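Local coordinates for putative cell invasion protein with MAC/Perforin domain (Bacteroides thetaiotaomicron VPI-5482, PDB 3KK7) that belongs to the membrane-attack complex/perforin (MACPF) family and is a putative cell invasion protein of a human gut symbiont, at residues A61-I69 with P134-T142. Residues are numbered along the deposited sequence; the frame is centred on the assembly and turned at random.
Sequences AVENGTSII and PFKFGRQKT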
loop_
_atom_site.group_PDB
_atom_site.type_symbol
_atom_site.label_atom_id
_atom_site.label_comp_id
_atom_site.label_asym_id
_atom_site.label_seq_id
_atom_site.Cartn_x
_atom_site.Cartn_y
_atom_site.Cartn_z
ATOM N N ALA A 61 -8.277 -2.394 2.611
ATOM C CA ALA A 61 -8.472 -2.306 1.147
ATOM C C ALA A 61 -9.225 -1.063 0.707
ATOM O O ALA A 61 -10.385 -0.862 1.070
ATOM C CB ALA A 61 -9.216 -3.536 0.652
ATOM N N VAL A 62 -8.569 -0.232 -0.085
ATOM C CA VAL A 62 -9.193 0.998 -0.569
ATOM C C VAL A 62 -9.806 0.717 -1.945
ATOM O O VAL A 62 -11.021 0.665 -2.076
ATOM C CB VAL A 62 -8.181 2.195 -0.643
ATOM C CG1 VAL A 62 -8.831 3.436 -1.286
ATOM C CG2 VAL A 62 -7.619 2.545 0.746
ATOM N N GLU A 63 -8.948 0.487 -2.943
ATOM C CA GLU A 63 -9.375 0.306 -4.336
ATOM C C GLU A 63 -10.385 -0.793 -4.530
ATOM O O GLU A 63 -11.318 -0.647 -5.305
ATOM C CB GLU A 63 -8.171 -0.017 -5.235
ATOM C CG GLU A 63 -8.470 0.026 -6.745
ATOM C CD GLU A 63 -7.203 -0.082 -7.602
ATOM O OE1 GLU A 63 -6.178 -0.630 -7.161
ATOM O OE2 GLU A 63 -7.222 0.406 -8.738
ATOM N N ASN A 64 -10.181 -1.912 -3.861
ATOM C CA ASN A 64 -11.039 -3.070 -4.040
ATOM C C ASN A 64 -11.954 -3.319 -2.861
ATOM O O ASN A 64 -12.374 -4.438 -2.634
ATOM C CB ASN A 64 -10.161 -4.302 -4.272
ATOM C CG ASN A 64 -9.373 -4.226 -5.587
ATOM O OD1 ASN A 64 -8.285 -4.814 -5.699
ATOM N ND2 ASN A 64 -9.916 -3.515 -6.588
ATOM N N GLY A 65 -12.258 -2.298 -2.082
ATOM C CA GLY A 65 -13.130 -2.483 -0.916
ATOM C C GLY A 65 -14.510 -1.956 -1.200
ATOM O O GLY A 65 -14.866 -1.692 -2.329
ATOM N N THR A 66 -15.281 -1.788 -0.148
ATOM C CA THR A 66 -16.629 -1.252 -0.253
ATOM C C THR A 66 -16.668 0.274 -0.521
ATOM O O THR A 66 -17.694 0.797 -0.948
ATOM C CB THR A 66 -17.377 -1.505 1.031
ATOM O OG1 THR A 66 -16.811 -0.681 2.084
ATOM C CG2 THR A 66 -17.335 -3.007 1.380
ATOM N N SER A 67 -15.557 0.963 -0.234
ATOM C CA SER A 67 -15.393 2.418 -0.396
ATOM C C SER A 67 -16.017 3.207 0.755
ATOM O O SER A 67 -16.023 4.427 0.734
ATOM C CB SER A 67 -15.916 2.937 -1.745
ATOM O OG SER A 67 -17.281 3.270 -1.657
ATOM N N ILE A 68 -16.534 2.503 1.768
ATOM C CA ILE A 68 -16.978 3.141 2.990
ATOM C C ILE A 68 -15.760 3.160 3.903
ATOM O O ILE A 68 -15.217 2.123 4.271
ATOM C CB ILE A 68 -18.128 2.422 3.648
ATOM C CG1 ILE A 68 -19.286 2.226 2.660
ATOM C CG2 ILE A 68 -18.612 3.234 4.837
ATOM C CD1 ILE A 68 -19.965 3.507 2.189
ATOM N N ILE A 69 -15.340 4.375 4.239
ATOM C CA ILE A 69 -14.142 4.617 5.032
ATOM C C ILE A 69 -14.298 4.028 6.433
ATOM O O ILE A 69 -15.223 4.383 7.163
ATOM C CB ILE A 69 -13.876 6.123 5.174
ATOM C CG1 ILE A 69 -13.702 6.778 3.798
ATOM C CG2 ILE A 69 -12.635 6.365 6.049
ATOM C CD1 ILE A 69 -13.981 8.270 3.818
ATOM N N PRO A 134 -7.356 5.577 -6.651
ATOM C CA PRO A 134 -8.044 4.303 -6.334
ATOM C C PRO A 134 -9.244 4.453 -5.404
ATOM O O PRO A 134 -10.272 3.787 -5.607
ATOM C CB PRO A 134 -6.942 3.450 -5.710
ATOM C CG PRO A 134 -5.636 4.079 -6.260
ATOM C CD PRO A 134 -5.919 5.539 -6.330
ATOM N N PHE A 135 -9.135 5.336 -4.419
ATOM C CA PHE A 135 -10.265 5.604 -3.558
ATOM C C PHE A 135 -11.436 6.133 -4.385
ATOM O O PHE A 135 -12.549 5.654 -4.259
ATOM C CB PHE A 135 -9.909 6.600 -2.467
ATOM C CG PHE A 135 -11.080 7.018 -1.661
ATOM C CD1 PHE A 135 -11.730 6.095 -0.860
ATOM C CD2 PHE A 135 -11.558 8.319 -1.723
ATOM C CE1 PHE A 135 -12.838 6.450 -0.128
ATOM C CE2 PHE A 135 -12.668 8.708 -0.996
ATOM C CZ PHE A 135 -13.322 7.777 -0.202
ATOM N N LYS A 136 -11.175 7.119 -5.240
ATOM C CA LYS A 136 -12.248 7.740 -6.039
ATOM C C LYS A 136 -12.851 6.742 -7.029
ATOM O O LYS A 136 -14.065 6.726 -7.266
ATOM C CB LYS A 136 -11.733 8.970 -6.788
ATOM C CG LYS A 136 -11.264 10.079 -5.903
ATOM C CD LYS A 136 -10.622 11.214 -6.677
ATOM C CE LYS A 136 -10.250 12.343 -5.714
ATOM N NZ LYS A 136 -9.447 13.410 -6.372
ATOM N N PHE A 137 -11.984 5.912 -7.593
ATOM C CA PHE A 137 -12.419 4.870 -8.505
ATOM C C PHE A 137 -13.359 3.883 -7.810
ATOM O O PHE A 137 -14.391 3.537 -8.338
ATOM C CB PHE A 137 -11.211 4.128 -9.098
ATOM C CG PHE A 137 -11.598 2.932 -9.980
ATOM C CD1 PHE A 137 -11.948 3.120 -11.317
ATOM C CD2 PHE A 137 -11.642 1.648 -9.453
ATOM C CE1 PHE A 137 -12.324 2.060 -12.105
ATOM C CE2 PHE A 137 -12.015 0.568 -10.246
ATOM C CZ PHE A 137 -12.357 0.777 -11.577
ATOM N N GLY A 138 -12.985 3.452 -6.613
ATOM C CA GLY A 138 -13.780 2.512 -5.838
ATOM C C GLY A 138 -15.126 3.071 -5.453
ATOM O O GLY A 138 -16.131 2.366 -5.465
ATOM N N ARG A 139 -15.181 4.347 -5.124
ATOM C CA ARG A 139 -16.461 4.906 -4.758
ATOM C C ARG A 139 -17.363 4.882 -5.990
ATOM O O ARG A 139 -18.491 4.393 -5.900
ATOM C CB ARG A 139 -16.339 6.310 -4.132
ATOM C CG ARG A 139 -17.654 7.077 -3.920
ATOM C CD ARG A 139 -18.643 6.305 -3.076
ATOM N NE ARG A 139 -18.150 6.043 -1.713
ATOM C CZ ARG A 139 -18.311 6.853 -0.674
ATOM N NH1 ARG A 139 -18.913 8.045 -0.801
ATOM N NH2 ARG A 139 -17.839 6.487 0.503
ATOM N N GLN A 140 -16.852 5.354 -7.131
ATOM C CA GLN A 140 -17.646 5.387 -8.349
ATOM C C GLN A 140 -18.103 3.988 -8.744
ATOM O O GLN A 140 -19.206 3.811 -9.198
ATOM C CB GLN A 140 -16.883 6.002 -9.536
ATOM C CG GLN A 140 -17.763 6.086 -10.802
ATOM C CD GLN A 140 -17.149 6.861 -11.944
ATOM O OE1 GLN A 140 -15.974 7.205 -11.933
ATOM N NE2 GLN A 140 -17.949 7.133 -12.948
ATOM N N LYS A 141 -17.220 3.012 -8.600
ATOM C CA LYS A 141 -17.541 1.630 -8.918
ATOM C C LYS A 141 -18.727 1.141 -8.057
ATOM O O LYS A 141 -19.674 0.543 -8.569
ATOM C CB LYS A 141 -16.277 0.764 -8.752
ATOM C CG LYS A 141 -16.501 -0.730 -8.916
ATOM C CD LYS A 141 -15.164 -1.512 -8.978
ATOM C CE LYS A 141 -15.386 -3.027 -9.074
ATOM N NZ LYS A 141 -16.022 -3.610 -7.838
ATOM N N THR A 142 -18.688 1.460 -6.768
ATOM C CA THR A 142 -19.754 1.128 -5.860
ATOM C C THR A 142 -21.037 1.842 -6.234
ATOM O O THR A 142 -22.106 1.214 -6.269
ATOM C CB THR A 142 -19.387 1.486 -4.383
ATOM O OG1 THR A 142 -18.173 0.828 -4.029
ATOM C CG2 THR A 142 -20.493 1.065 -3.415
#
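Ser67 meets Arg139 side-on, through two neighbouring nitrogens of the guanidinium. NE of Arg139 donates to the Ser67 hydroxyl (NE to OG, 2.9 Å), while its NH2 reaches the Ser67 carbonyl oxygen (NH2 to O, 2.8 Å, N-H...O angle 160°). Both acceptors lie near the guanidinium plane, although NH2 itself stands above the plane of the carbonyl it serves. Bends at chi2 and chi3 (56° and 62°) fold the arginine back from the helix onto the serine. The Ser67 hydroxyl gives its own proton to Thr66 O (OG to O, 2.6 Å) on an in-plane lone pair, which fixes its rotation. Thr142 OG1 lies near Thr66 O across the contact and near Gly138 O, one turn earlier in its own helix. The contact lays helix 133-146 of the MACPF domain against the loop that follows strand 58-60, and Thr66 shapes that loop with an ST turn, its OG1 also bonded to Asp71. With Arg139 NH1 bound to Glu161 and Tyr108, an alanine here would probably leave the buried carbonyl and hydroxyl of Ser67 without their donors and the Glu161 carboxylate without its mate. Nearer the start of the helix, CG1 of Val62 presses on CA and CB of Phe135 (CG1 to CB, 3.5 Å) and sits at the ring edge. The far end of this ring meets Ile69, whose CG1 is 4.0 Å from Phe135 CE1, and the ring stacks with Phe120. Glu63, in the type I turn from Val62 to Gly65, lays its extended chain slantwise across Pro134, with CB, CG and CD all near the proline CB (Glu63 CB to Pro134 CB, 3.7 Å).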